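Local coordinates for endonuclease 2 (Arabidopsis thaliana, PDB 4CXP), which cleaves RNA and single-stranded DNA, and double-stranded DNA less readily, into products ending in a 5'-phosphate, using a cluster of three divalent metal ions, at residues H126-H130 with L153-D158; S55-Y59 with H120-D124; H58-D64 with H130-S135; Y209-G213 with R246-G250; D219-K223 with Y235-R239. All coordinates share one frame; numbering follows the deposited sequence. Where two conformers were deposited one is given.

Interaction 1 of 5, residues H126-H130 with L153-D158; sequences HQPLH and LHHIWD. With ZN (zinc ion), chain F.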
# COMPACT_ATOMS: atom_id res chain seq x y z
N HIS A 126 -1.84 2.27 -1.83
CA HIS A 126 -3.18 1.83 -1.49
C HIS A 126 -3.65 2.23 -0.10
O HIS A 126 -4.82 2.05 0.21
CB HIS A 126 -3.33 0.31 -1.71
CG HIS A 126 -3.49 -0.05 -3.15
ND1 HIS A 126 -2.45 -0.24 -4.01
CD2 HIS A 126 -4.62 -0.18 -3.89
CE1 HIS A 126 -2.93 -0.46 -5.23
NE2 HIS A 126 -4.25 -0.43 -5.19
N GLN A 127 -2.76 2.74 0.74
CA GLN A 127 -3.18 3.21 2.06
C GLN A 127 -3.79 4.60 1.83
O GLN A 127 -3.10 5.50 1.36
CB GLN A 127 -1.95 3.26 2.98
CG GLN A 127 -2.20 3.08 4.48
CD GLN A 127 -2.81 4.28 5.17
OE1 GLN A 127 -3.89 4.75 4.79
NE2 GLN A 127 -2.15 4.78 6.20
N PRO A 128 -5.10 4.80 2.10
CA PRO A 128 -5.70 6.10 1.78
C PRO A 128 -4.92 7.30 2.30
O PRO A 128 -4.80 8.32 1.60
CB PRO A 128 -7.09 5.99 2.39
CG PRO A 128 -7.39 4.51 2.29
CD PRO A 128 -6.08 3.85 2.63
N LEU A 129 -4.43 7.23 3.53
CA LEU A 129 -3.72 8.36 4.11
C LEU A 129 -2.27 8.51 3.66
O LEU A 129 -1.61 9.42 4.08
CB LEU A 129 -3.86 8.41 5.62
CG LEU A 129 -5.27 8.72 6.11
CD1 LEU A 129 -5.33 8.68 7.62
CD2 LEU A 129 -5.76 10.06 5.63
N HIS A 130 -1.82 7.64 2.74
CA HIS A 130 -0.59 7.89 1.99
C HIS A 130 -0.83 8.73 0.73
O HIS A 130 0.13 9.05 0.06
CB HIS A 130 0.12 6.58 1.64
CG HIS A 130 0.94 6.05 2.77
ND1 HIS A 130 2.29 5.86 2.67
CD2 HIS A 130 0.62 5.75 4.04
CE1 HIS A 130 2.76 5.46 3.84
NE2 HIS A 130 1.77 5.38 4.69
N LEU A 153 -4.26 9.65 13.45
CA LEU A 153 -5.14 9.04 12.47
C LEU A 153 -4.35 8.25 11.41
O LEU A 153 -4.80 7.21 10.94
CB LEU A 153 -6.02 10.11 11.81
CG LEU A 153 -7.11 9.57 10.90
CD1 LEU A 153 -8.11 8.71 11.66
CD2 LEU A 153 -7.79 10.71 10.17
N HIS A 154 -3.19 8.76 11.02
CA HIS A 154 -2.38 8.04 10.07
C HIS A 154 -2.02 6.64 10.58
O HIS A 154 -2.14 5.65 9.85
CB HIS A 154 -1.12 8.84 9.71
CG HIS A 154 -0.34 8.21 8.62
ND1 HIS A 154 -0.42 8.62 7.31
CD2 HIS A 154 0.47 7.13 8.61
CE1 HIS A 154 0.33 7.84 6.56
NE2 HIS A 154 0.87 6.90 7.32
N HIS A 155 -1.58 6.58 11.83
CA HIS A 155 -1.20 5.33 12.44
C HIS A 155 -2.38 4.37 12.56
O HIS A 155 -2.22 3.16 12.43
CB HIS A 155 -0.56 5.60 13.82
CG HIS A 155 0.12 4.41 14.41
ND1 HIS A 155 -0.51 3.50 15.24
CD2 HIS A 155 1.38 3.97 14.27
CE1 HIS A 155 0.36 2.57 15.61
NE2 HIS A 155 1.51 2.83 15.03
N ILE A 156 -3.56 4.91 12.80
CA ILE A 156 -4.76 4.07 12.86
C ILE A 156 -4.93 3.33 11.54
O ILE A 156 -5.27 2.15 11.53
CB ILE A 156 -5.97 4.93 13.27
CG1 ILE A 156 -5.87 5.23 14.78
CG2 ILE A 156 -7.28 4.24 12.93
CD1 ILE A 156 -6.80 6.31 15.26
N TRP A 157 -4.74 4.03 10.41
CA TRP A 157 -4.84 3.42 9.11
C TRP A 157 -3.65 2.54 8.76
O TRP A 157 -3.82 1.49 8.13
CB TRP A 157 -5.12 4.51 8.07
CG TRP A 157 -6.56 4.91 8.11
CD1 TRP A 157 -7.17 5.74 9.02
CD2 TRP A 157 -7.61 4.37 7.30
NE1 TRP A 157 -8.52 5.77 8.78
CE2 TRP A 157 -8.81 4.94 7.73
CE3 TRP A 157 -7.63 3.48 6.22
CZ2 TRP A 157 -10.03 4.64 7.13
CZ3 TRP A 157 -8.84 3.19 5.63
CH2 TRP A 157 -10.02 3.77 6.08
N ASP A 158 -2.44 2.91 9.16
CA ASP A 158 -1.30 2.05 8.89
C ASP A 158 -1.40 0.72 9.65
O ASP A 158 -1.02 -0.32 9.11
CB ASP A 158 0.03 2.69 9.32
CG ASP A 158 0.67 3.59 8.28
OD1 ASP A 158 0.29 3.59 7.09
OD2 ASP A 158 1.64 4.30 8.67
ZN ZN F . 2.13 5.24 6.78
O HOH W 1 3.77 6.41 7.33
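His130, His154 and Asp158 meet at one zinc ion. His130 NE2 binds it at 2.1 Å and His154 NE2 at 2.2 Å. Asp158 is bidentate, with OD2 at 2.2 Å and OD1 more distant at 2.5 Å. The two imidazoles lie obliquely, their planes 43° apart. The ND1 atoms face away from the zinc and are held by backbone oxygens, His130 by His58 and His154 by Gly138.

One hydrogen bond crosses the contact. Gln127 NE2 gives it to Asp158 OD1 at 2.9 Å, nearly straight at 176°. The bond lies in the amide plane but reaches the carboxylate from above. The Gln127 chain bends at chi2 (-75°), which brings OE1 back to accept from Leu129 N at 2.8 Å. Gln127 NE2 also sits over one face of the His154 ring.

Apolar contacts lie away from the metal. Leu129 CD1 touches Trp157 CD1 and Leu153 CG, and Pro128 CG rests 3.9 Å from Trp157 CZ3.

Replacing Gln127 with alanine would probably cost Asp158 OD1 one of its donors, leaving Trp1 N and the zinc to hold it. The second-shell amide, with Trp1 N, probably helps set how the carboxylate chelates the zinc.

Interaction 2 of 5, residues S55-Y59 with H120-D124; sequences SPLHY and HFMGD. With ZN (zinc ion), chain E; ZN (zinc ion), chain G.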
# COMPACT_ATOMS: atom_id res chain seq x y z
N SER A 55 12.67 8.80 1.33
CA SER A 55 11.60 9.04 2.29
C SER A 55 10.32 9.61 1.64
O SER A 55 9.23 9.11 1.92
CB SER A 55 12.11 9.86 3.49
OG SER A 55 12.66 9.02 4.51
N PRO A 56 10.43 10.60 0.74
CA PRO A 56 9.21 11.15 0.11
C PRO A 56 8.52 10.20 -0.86
O PRO A 56 7.39 10.44 -1.28
CB PRO A 56 9.70 12.40 -0.62
CG PRO A 56 10.94 12.77 0.17
CD PRO A 56 11.60 11.45 0.44
N LEU A 57 9.20 9.10 -1.22
CA LEU A 57 8.67 8.15 -2.18
C LEU A 57 7.59 7.26 -1.61
O LEU A 57 7.01 6.47 -2.35
CB LEU A 57 9.81 7.30 -2.75
CG LEU A 57 10.95 8.07 -3.42
CD1 LEU A 57 11.95 7.09 -4.00
CD2 LEU A 57 10.48 9.06 -4.48
N HIS A 58 7.30 7.36 -0.31
CA HIS A 58 6.28 6.51 0.31
C HIS A 58 4.88 7.08 0.21
O HIS A 58 3.91 6.38 0.52
CB HIS A 58 6.61 6.24 1.78
CG HIS A 58 7.84 5.42 1.96
ND1 HIS A 58 7.82 4.15 2.49
CD2 HIS A 58 9.12 5.68 1.62
CE1 HIS A 58 9.05 3.68 2.47
NE2 HIS A 58 9.86 4.58 1.94
N TYR A 59 4.72 8.34 -0.20
CA TYR A 59 3.42 8.99 -0.11
C TYR A 59 3.26 10.04 -1.20
O TYR A 59 4.18 10.29 -1.99
CB TYR A 59 3.22 9.58 1.31
CG TYR A 59 4.30 10.58 1.67
CD1 TYR A 59 4.23 11.91 1.24
CD2 TYR A 59 5.41 10.19 2.40
CE1 TYR A 59 5.24 12.80 1.55
CE2 TYR A 59 6.42 11.08 2.69
CZ TYR A 59 6.33 12.39 2.27
OH TYR A 59 7.35 13.26 2.57
N HIS A 120 6.75 -2.72 -1.83
CA HIS A 120 6.34 -1.86 -0.73
C HIS A 120 5.50 -0.68 -1.22
O HIS A 120 4.47 -0.37 -0.63
CB HIS A 120 7.59 -1.33 -0.00
CG HIS A 120 7.26 -0.53 1.21
ND1 HIS A 120 7.13 -1.09 2.45
CD2 HIS A 120 7.07 0.80 1.37
CE1 HIS A 120 6.84 -0.14 3.33
NE2 HIS A 120 6.81 1.02 2.70
N PHE A 121 5.95 -0.02 -2.27
CA PHE A 121 5.25 1.18 -2.75
C PHE A 121 3.89 0.86 -3.37
O PHE A 121 2.96 1.65 -3.21
CB PHE A 121 6.14 1.96 -3.72
CG PHE A 121 7.37 2.56 -3.08
CD1 PHE A 121 7.36 3.05 -1.79
CD2 PHE A 121 8.55 2.66 -3.80
CE1 PHE A 121 8.49 3.59 -1.23
CE2 PHE A 121 9.69 3.20 -3.24
CZ PHE A 121 9.66 3.67 -1.95
N MET A 122 3.74 -0.29 -4.03
CA MET A 122 2.42 -0.70 -4.47
C MET A 122 1.49 -0.84 -3.27
O MET A 122 0.30 -0.54 -3.35
CB MET A 122 2.48 -1.99 -5.26
CG MET A 122 1.13 -2.35 -5.89
SD MET A 122 0.57 -1.17 -7.12
CE MET A 122 1.62 -1.66 -8.49
N GLY A 123 2.01 -1.30 -2.13
CA GLY A 123 1.23 -1.29 -0.93
C GLY A 123 0.91 0.10 -0.42
O GLY A 123 -0.24 0.43 -0.16
N ASP A 124 1.93 0.95 -0.27
CA ASP A 124 1.72 2.26 0.30
C ASP A 124 0.74 3.10 -0.53
O ASP A 124 -0.04 3.85 0.05
CB ASP A 124 3.04 3.00 0.51
CG ASP A 124 3.70 2.72 1.85
OD1 ASP A 124 3.11 1.96 2.63
OD2 ASP A 124 4.79 3.28 2.07
ZN ZN E . 6.31 2.97 3.56
ZN ZN G . 3.44 1.10 4.49
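His58 and Phe121 bring the two backbones nearest, with CA atoms 6.2 Å apart. Residues 55-58 end a 3-10 segment and lead into a loop. Residues 120-124 are the last turn of helix 111-124, where Asp124 N bonds to His120 O.

His120 and Asp124 reach one zinc ion that His58 also binds. His58 ND1 and His120 NE2 each lie 2.2 Å from it, and Asp124 OD2 is its third ligand from these segments. The two imidazoles meet rim to rim, with planes 69° apart. Asp124 OD1 holds a second zinc at 2.1 Å, so the carboxylate bridges two metals. His120 ND1 is tied to Cys41 O.

The edge of Phe121 points at the face of His58 in a T-shaped stack, planes at 90°, with CE1 3.6 Å from His58 CD2. With CG anti to the carbonyl carbon (chi1 -66°), the phenyl ring leans toward the 3-10 segment. There Leu57 O lies over its face, 3.4 Å from CE1, and Leu57 CB packs against CZ at 3.7 Å.

Asp45 completes the protein ligands of the first zinc, and Trp1 and His6 bind the second. These two zincs are part of the trinuclear metal centre of the S1/P1 nuclease family.

Interaction 3 of 5, residues H58-D64 with H130-S135; sequences HYINTPD and HVSYAS. With ZN (zinc ion), chain E; ZN (zinc ion), chain F.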
# COMPACT_ATOMS: atom_id res chain seq x y z
N HIS A 58 7.30 7.36 -0.31
CA HIS A 58 6.28 6.51 0.31
C HIS A 58 4.88 7.08 0.21
O HIS A 58 3.91 6.38 0.52
CB HIS A 58 6.61 6.24 1.78
CG HIS A 58 7.84 5.42 1.96
ND1 HIS A 58 7.82 4.15 2.49
CD2 HIS A 58 9.12 5.68 1.62
CE1 HIS A 58 9.05 3.68 2.47
NE2 HIS A 58 9.86 4.58 1.94
N TYR A 59 4.72 8.34 -0.20
CA TYR A 59 3.42 8.99 -0.11
C TYR A 59 3.26 10.04 -1.20
O TYR A 59 4.18 10.29 -1.99
CB TYR A 59 3.22 9.58 1.31
CG TYR A 59 4.30 10.58 1.67
CD1 TYR A 59 4.23 11.91 1.24
CD2 TYR A 59 5.41 10.19 2.40
CE1 TYR A 59 5.24 12.80 1.55
CE2 TYR A 59 6.42 11.08 2.69
CZ TYR A 59 6.33 12.39 2.27
OH TYR A 59 7.35 13.26 2.57
N ILE A 60 2.07 10.64 -1.22
CA ILE A 60 1.72 11.79 -2.05
C ILE A 60 1.03 12.79 -1.13
O ILE A 60 0.10 12.42 -0.42
CB ILE A 60 0.76 11.44 -3.19
CG1 ILE A 60 1.43 10.48 -4.17
CG2 ILE A 60 0.31 12.68 -3.91
CD1 ILE A 60 0.50 9.75 -5.09
N ASN A 61 1.48 14.04 -1.18
CA ASN A 61 0.81 15.16 -0.52
C ASN A 61 -0.10 15.87 -1.50
O ASN A 61 0.34 16.27 -2.57
CB ASN A 61 1.84 16.18 -0.03
CG ASN A 61 2.57 15.76 1.21
OD1 ASN A 61 2.01 15.10 2.08
ND2 ASN A 61 3.82 16.16 1.32
N THR A 62 -1.36 16.08 -1.12
CA THR A 62 -2.33 16.77 -1.95
C THR A 62 -2.84 18.03 -1.24
O THR A 62 -2.69 18.19 -0.02
CB THR A 62 -3.59 15.91 -2.19
OG1 THR A 62 -4.31 15.75 -0.96
CG2 THR A 62 -3.24 14.58 -2.75
N PRO A 63 -3.50 18.91 -2.00
CA PRO A 63 -4.26 20.02 -1.39
C PRO A 63 -5.41 19.48 -0.53
O PRO A 63 -5.72 18.29 -0.59
CB PRO A 63 -4.77 20.81 -2.60
CG PRO A 63 -3.88 20.39 -3.75
CD PRO A 63 -3.54 18.96 -3.47
N ASP A 64 -6.07 20.36 0.20
CA ASP A 64 -7.24 19.98 1.00
C ASP A 64 -8.45 19.83 0.08
O ASP A 64 -9.29 20.75 -0.05
CB ASP A 64 -7.59 21.05 2.05
CG ASP A 64 -6.63 21.10 3.23
OD1 ASP A 64 -5.53 20.50 3.22
OD2 ASP A 64 -7.00 21.80 4.20
N HIS A 130 -1.82 7.64 2.74
CA HIS A 130 -0.59 7.89 1.99
C HIS A 130 -0.83 8.73 0.73
O HIS A 130 0.13 9.05 0.06
CB HIS A 130 0.12 6.58 1.64
CG HIS A 130 0.94 6.05 2.77
ND1 HIS A 130 2.29 5.86 2.67
CD2 HIS A 130 0.62 5.75 4.04
CE1 HIS A 130 2.76 5.46 3.84
NE2 HIS A 130 1.77 5.38 4.69
N VAL A 131 -2.08 9.09 0.44
CA VAL A 131 -2.41 10.00 -0.67
C VAL A 131 -3.42 10.97 -0.07
O VAL A 131 -4.66 10.80 -0.20
CB VAL A 131 -2.99 9.28 -1.91
CG1 VAL A 131 -3.20 10.28 -3.04
CG2 VAL A 131 -2.09 8.13 -2.33
N SER A 132 -2.90 11.92 0.71
CA SER A 132 -3.76 12.78 1.49
C SER A 132 -3.07 14.08 1.81
O SER A 132 -2.10 14.48 1.12
CB SER A 132 -4.28 12.01 2.71
OG SER A 132 -3.30 11.84 3.69
N TYR A 133 -3.63 14.82 2.77
CA TYR A 133 -3.40 16.24 2.79
C TYR A 133 -2.03 16.58 3.32
O TYR A 133 -1.64 16.20 4.44
CB TYR A 133 -4.41 16.97 3.65
CG TYR A 133 -5.86 16.87 3.26
CD1 TYR A 133 -6.29 16.30 2.04
CD2 TYR A 133 -6.83 17.40 4.10
CE1 TYR A 133 -7.63 16.26 1.72
CE2 TYR A 133 -8.17 17.36 3.76
CZ TYR A 133 -8.57 16.79 2.57
OH TYR A 133 -9.90 16.75 2.27
N ALA A 134 -1.34 17.46 2.59
CA ALA A 134 -0.12 18.05 3.10
C ALA A 134 -0.36 18.76 4.44
O ALA A 134 0.50 18.73 5.33
CB ALA A 134 0.41 19.07 2.11
N SER A 135 -1.50 19.43 4.58
CA SER A 135 -1.74 20.29 5.75
C SER A 135 -1.79 19.55 7.10
O SER A 135 -1.56 20.16 8.14
CB SER A 135 -3.04 21.06 5.53
OG SER A 135 -4.11 20.14 5.42
ZN ZN E . 6.31 2.97 3.56
ZN ZN F . 2.13 5.24 6.78
O HOH W 2 -3.20 20.03 2.12
O HOH W 1 3.77 6.41 7.33
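Thr62 O is gripped by two donors, Ala134 N at 3.0 Å and a water at 2.9 Å. The same water donates to Asp64 OD1 and accepts from Ser135 N. Asp64 OD1 also takes the Ser135 hydroxyl at 2.6 Å, on its syn lone pair. Ser135 OG sits between its backbone N and carbonyl carbon (chi1 62°), which turns it to face the carboxylate.

Strands 60-62 and 131-133 run parallel. Ile60 N bonds to His130 O, Ser132 N to Ile60 O, and Thr62 N to Ser132 O. Ile60 and Val131 lie side by side on one face, CD1 4.1 Å from CG2, and helix 206-221 packs against that face.

The Tyr133 ring packs against Asp64. Asp64 CA sits over the ring centre in a CH-pi contact. The carboxylate stacks over the same ring, planes 21° apart.

At the opposite end, His130 ND1 gives a straight bond (173°) to His58 O at 2.7 Å, in the plane of its ring. Since ND1 is the donor, NE2 is left to bind zinc. His58 binds a different zinc, so this short sheet couples the backbone of one metal site to the ligand of another.

Interaction 4 of 5, residues Y209-G213 with R246-G250; sequences YASEG and RLAQG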
# COMPACT_ATOMS: atom_id res chain seq x y z
N TYR A 209 -4.68 4.32 -8.76
CA TYR A 209 -4.74 3.85 -7.40
C TYR A 209 -4.70 5.02 -6.42
O TYR A 209 -5.41 5.04 -5.42
CB TYR A 209 -3.63 2.85 -7.10
CG TYR A 209 -3.37 1.83 -8.20
CD1 TYR A 209 -4.38 1.42 -9.07
CD2 TYR A 209 -2.13 1.28 -8.36
CE1 TYR A 209 -4.14 0.54 -10.10
CE2 TYR A 209 -1.87 0.36 -9.38
CZ TYR A 209 -2.90 -0.00 -10.24
OH TYR A 209 -2.67 -0.91 -11.25
N ALA A 210 -3.88 6.01 -6.74
CA ALA A 210 -3.80 7.20 -5.93
C ALA A 210 -5.09 8.00 -5.94
O ALA A 210 -5.52 8.51 -4.92
CB ALA A 210 -2.62 8.07 -6.37
N SER A 211 -5.72 8.11 -7.11
CA SER A 211 -6.99 8.84 -7.20
C SER A 211 -8.09 8.19 -6.38
O SER A 211 -8.85 8.88 -5.71
CB SER A 211 -7.40 9.00 -8.66
OG SER A 211 -6.60 9.96 -9.29
N GLU A 212 -8.14 6.86 -6.38
CA GLU A 212 -9.06 6.13 -5.50
C GLU A 212 -8.75 6.43 -4.05
O GLU A 212 -9.64 6.53 -3.21
CB GLU A 212 -8.91 4.61 -5.69
CG GLU A 212 -9.31 4.04 -7.05
CD GLU A 212 -8.79 2.64 -7.30
OE1 GLU A 212 -7.89 2.19 -6.56
OE2 GLU A 212 -9.29 1.98 -8.26
N GLY A 213 -7.46 6.48 -3.72
CA GLY A 213 -7.01 6.63 -2.36
C GLY A 213 -7.36 7.95 -1.73
O GLY A 213 -7.82 7.97 -0.59
N ARG A 246 -8.68 -2.18 0.14
CA ARG A 246 -7.40 -1.64 -0.27
C ARG A 246 -6.27 -2.64 -0.17
O ARG A 246 -5.37 -2.64 -1.02
CB ARG A 246 -7.07 -0.39 0.54
CG ARG A 246 -8.03 0.78 0.37
CD ARG A 246 -8.22 1.23 -1.07
NE ARG A 246 -7.06 1.98 -1.54
CZ ARG A 246 -6.94 2.44 -2.79
NH1 ARG A 246 -7.74 2.00 -3.74
NH2 ARG A 246 -6.01 3.35 -3.04
N LEU A 247 -6.30 -3.52 0.83
CA LEU A 247 -5.32 -4.59 0.92
C LEU A 247 -5.46 -5.57 -0.24
O LEU A 247 -4.47 -5.99 -0.84
CB LEU A 247 -5.43 -5.31 2.26
CG LEU A 247 -5.13 -4.49 3.51
CD1 LEU A 247 -5.47 -5.29 4.76
CD2 LEU A 247 -3.70 -4.00 3.56
N ALA A 248 -6.69 -5.95 -0.55
CA ALA A 248 -6.95 -6.86 -1.66
C ALA A 248 -6.53 -6.22 -2.99
O ALA A 248 -5.88 -6.86 -3.81
CB ALA A 248 -8.39 -7.26 -1.68
N GLN A 249 -6.90 -4.96 -3.20
CA GLN A 249 -6.49 -4.25 -4.40
C GLN A 249 -4.97 -4.21 -4.50
O GLN A 249 -4.40 -4.44 -5.57
CB GLN A 249 -7.05 -2.83 -4.40
CG GLN A 249 -8.50 -2.74 -4.80
CD GLN A 249 -9.05 -1.34 -4.67
OE1 GLN A 249 -8.83 -0.66 -3.68
NE2 GLN A 249 -9.78 -0.89 -5.68
N GLY A 250 -4.30 -3.88 -3.40
CA GLY A 250 -2.86 -3.81 -3.43
C GLY A 250 -2.22 -5.14 -3.83
O GLY A 250 -1.29 -5.16 -4.63
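Arg246 crosses from helix 233-262 to helix 206-221 and joins an antiparallel helix pair. The two short segments run at 177° to each other. Their axes stay 12.4 Å apart, so long side chains span the gap.

The tight part is the guanidinium group. NH2 bonds to Tyr209 O at 3.0 Å, with the oxygen in the guanidinium plane. That oxygen also takes the helical bond from Gly213 N, and the two donors come from opposite faces of its carbonyl plane. Gly213 lets the arginine in close, its CA 3.5 Å from NH2; a CB there would be tight against that nitrogen. Bends at chi2 and chi3 fold the arginine chain on its way across. NE is held by His126 O, so each guanidinium nitrogen has a hydrogen-bonding partner.

The looser part lies at Glu212, which is partly exposed. Its carboxylate also has a salt bridge with Arg253. Gln249 NE2 comes only within 3.7 Å of Glu212 OE1, although amide and carboxylate planes are nearly parallel, 13° apart.

Between these parts sits NH1. Arg246 NH1 forms a salt bridge with Glu212 OE1 at 2.8 Å, meeting the carboxylate from above its plane. Arg246 NH1 gives a second hydrogen bond to Gln249 OE1 at 2.9 Å.

Interaction 5 of 5, residues D219-K223 with Y235-R239; sequences DWAYK and YFYSR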
# COMPACT_ATOMS: atom_id res chain seq x y z
N ASP A 219 -13.70 10.26 2.14
CA ASP A 219 -15.01 9.68 2.46
C ASP A 219 -14.98 8.74 3.65
O ASP A 219 -16.02 8.49 4.25
CB ASP A 219 -15.57 8.93 1.26
CG ASP A 219 -15.83 9.81 0.06
OD1 ASP A 219 -16.23 10.98 0.24
OD2 ASP A 219 -15.65 9.33 -1.07
N TRP A 220 -13.82 8.17 3.95
CA TRP A 220 -13.69 7.16 4.98
C TRP A 220 -12.70 7.52 6.08
O TRP A 220 -12.98 7.30 7.26
CB TRP A 220 -13.30 5.81 4.37
CG TRP A 220 -14.34 5.17 3.53
CD1 TRP A 220 -14.29 4.93 2.19
CD2 TRP A 220 -15.55 4.58 4.00
NE1 TRP A 220 -15.41 4.24 1.79
CE2 TRP A 220 -16.20 4.02 2.88
CE3 TRP A 220 -16.14 4.46 5.26
CZ2 TRP A 220 -17.43 3.37 2.99
CZ3 TRP A 220 -17.37 3.79 5.36
CH2 TRP A 220 -17.99 3.26 4.24
N ALA A 221 -11.51 7.99 5.74
CA ALA A 221 -10.48 8.16 6.77
C ALA A 221 -10.71 9.41 7.59
O ALA A 221 -10.86 9.37 8.80
CB ALA A 221 -9.08 8.11 6.16
N TYR A 222 -10.69 10.56 6.91
CA TYR A 222 -10.89 11.83 7.57
C TYR A 222 -12.34 12.04 8.01
O TYR A 222 -12.61 12.81 8.94
CB TYR A 222 -10.54 12.96 6.63
CG TYR A 222 -9.08 13.17 6.28
CD1 TYR A 222 -8.10 13.28 7.25
CD2 TYR A 222 -8.70 13.36 4.96
CE1 TYR A 222 -6.79 13.55 6.93
CE2 TYR A 222 -7.39 13.63 4.62
CZ TYR A 222 -6.43 13.73 5.61
OH TYR A 222 -5.14 14.05 5.25
N LYS A 223 -13.29 11.42 7.32
CA LYS A 223 -14.70 11.66 7.50
C LYS A 223 -15.12 11.41 8.93
O LYS A 223 -14.93 10.31 9.44
CB LYS A 223 -15.50 10.76 6.57
CG LYS A 223 -17.01 10.88 6.70
CD LYS A 223 -17.53 12.26 6.45
CE LYS A 223 -17.39 12.64 5.00
NZ LYS A 223 -18.19 13.86 4.68
N TYR A 235 -16.34 3.28 14.35
CA TYR A 235 -15.37 3.60 13.31
C TYR A 235 -14.70 2.32 12.78
O TYR A 235 -14.54 2.15 11.59
CB TYR A 235 -14.34 4.59 13.84
CG TYR A 235 -13.43 5.19 12.78
CD1 TYR A 235 -12.25 4.57 12.38
CD2 TYR A 235 -13.76 6.40 12.17
CE1 TYR A 235 -11.43 5.14 11.44
CE2 TYR A 235 -12.94 6.98 11.21
CZ TYR A 235 -11.76 6.36 10.87
OH TYR A 235 -10.90 6.89 9.96
N PHE A 236 -14.30 1.45 13.69
CA PHE A 236 -13.66 0.20 13.34
C PHE A 236 -14.50 -0.61 12.37
O PHE A 236 -14.03 -0.99 11.30
CB PHE A 236 -13.37 -0.59 14.62
CG PHE A 236 -12.83 -1.97 14.37
CD1 PHE A 236 -11.55 -2.17 13.91
CD2 PHE A 236 -13.62 -3.08 14.60
CE1 PHE A 236 -11.05 -3.44 13.71
CE2 PHE A 236 -13.14 -4.35 14.39
CZ PHE A 236 -11.84 -4.54 13.94
N TYR A 237 -15.74 -0.93 12.74
CA TYR A 237 -16.54 -1.81 11.90
C TYR A 237 -16.91 -1.16 10.58
O TYR A 237 -17.02 -1.84 9.57
CB TYR A 237 -17.79 -2.29 12.64
CG TYR A 237 -17.51 -3.27 13.74
CD1 TYR A 237 -16.97 -4.49 13.45
CD2 TYR A 237 -17.83 -2.98 15.05
CE1 TYR A 237 -16.72 -5.40 14.47
CE2 TYR A 237 -17.60 -3.87 16.06
CZ TYR A 237 -17.03 -5.08 15.77
OH TYR A 237 -16.79 -6.00 16.77
N SER A 238 -17.11 0.14 10.58
CA SER A 238 -17.49 0.80 9.35
C SER A 238 -16.32 0.98 8.38
O SER A 238 -16.55 0.99 7.19
CB SER A 238 -18.19 2.11 9.61
OG SER A 238 -17.38 3.02 10.28
N ARG A 239 -15.10 1.11 8.89
CA ARG A 239 -13.93 1.31 8.03
C ARG A 239 -13.22 0.01 7.68
O ARG A 239 -12.44 -0.00 6.74
CB ARG A 239 -12.95 2.32 8.65
CG ARG A 239 -13.30 3.76 8.38
CD ARG A 239 -14.67 4.20 8.86
NE ARG A 239 -14.82 5.63 8.63
CZ ARG A 239 -15.87 6.33 8.97
NH1 ARG A 239 -16.92 5.72 9.49
NH2 ARG A 239 -15.86 7.63 8.76
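The C-terminal part of helix 206-221 is held here by the start of helix 233-262, in a contact of side-chain donors with backbone oxygens. Arg239 grips Trp220 O with two nitrogens, side-on. NE makes the shorter bond, 2.8 Å, in the carbonyl plane and on a lone pair. NH2 reaches the same oxygen at 3.3 Å and a more bent angle of 136°. On its other flank NH1 donates to Ser238 OG at 2.9 Å, which helps fix the rotation of the guanidinium.

That group lies between two rings. Tyr235 CD2 sits over the centre of one face. Trp220 CE3 approaches the opposite face nearer the rim, the indole standing at 78° to the guanidinium. The Trp220 ring also reaches the second helix, with CZ3 3.4 Å from Ser238 O.

Tyr235 CG is anti to the backbone N (chi1 -169°), which sends the phenol across to the first helix. Its OH gives a hydrogen bond to Ala221 O at 2.7 Å, in the carbonyl plane. A leucine in place of Arg239 would probably leave Trp220 O without either donor and the indole edge without its planar neighbour.

Helix 153-169 closes the inner side. Trp157 bonds through NE1 to Tyr235 OH and packs on Ala221 and Arg239, while Tyr235 also touches Leu153 and, on strand 143-146, Trp146.

From the N terminus, residues 55-64 open two contacts. Interaction 2 closes the first loop at the end of helix 111-124, and interaction 3 closes a slightly longer one at strand 131-133. Interaction 1 starts just before that strand and closes on helix 153-169, so interactions 1 and 3 cross and share His130. These three surround the metal centre. Interactions 4 and 5 come later in the chain, with 5 enclosed by 4. Both join helices 206-221 and 233-262. Touches link the two groups: His126 O bonds to Arg246, Trp157 to Tyr235, and Tyr133 N to Tyr222, so the helix pair backs the zinc-binding loops.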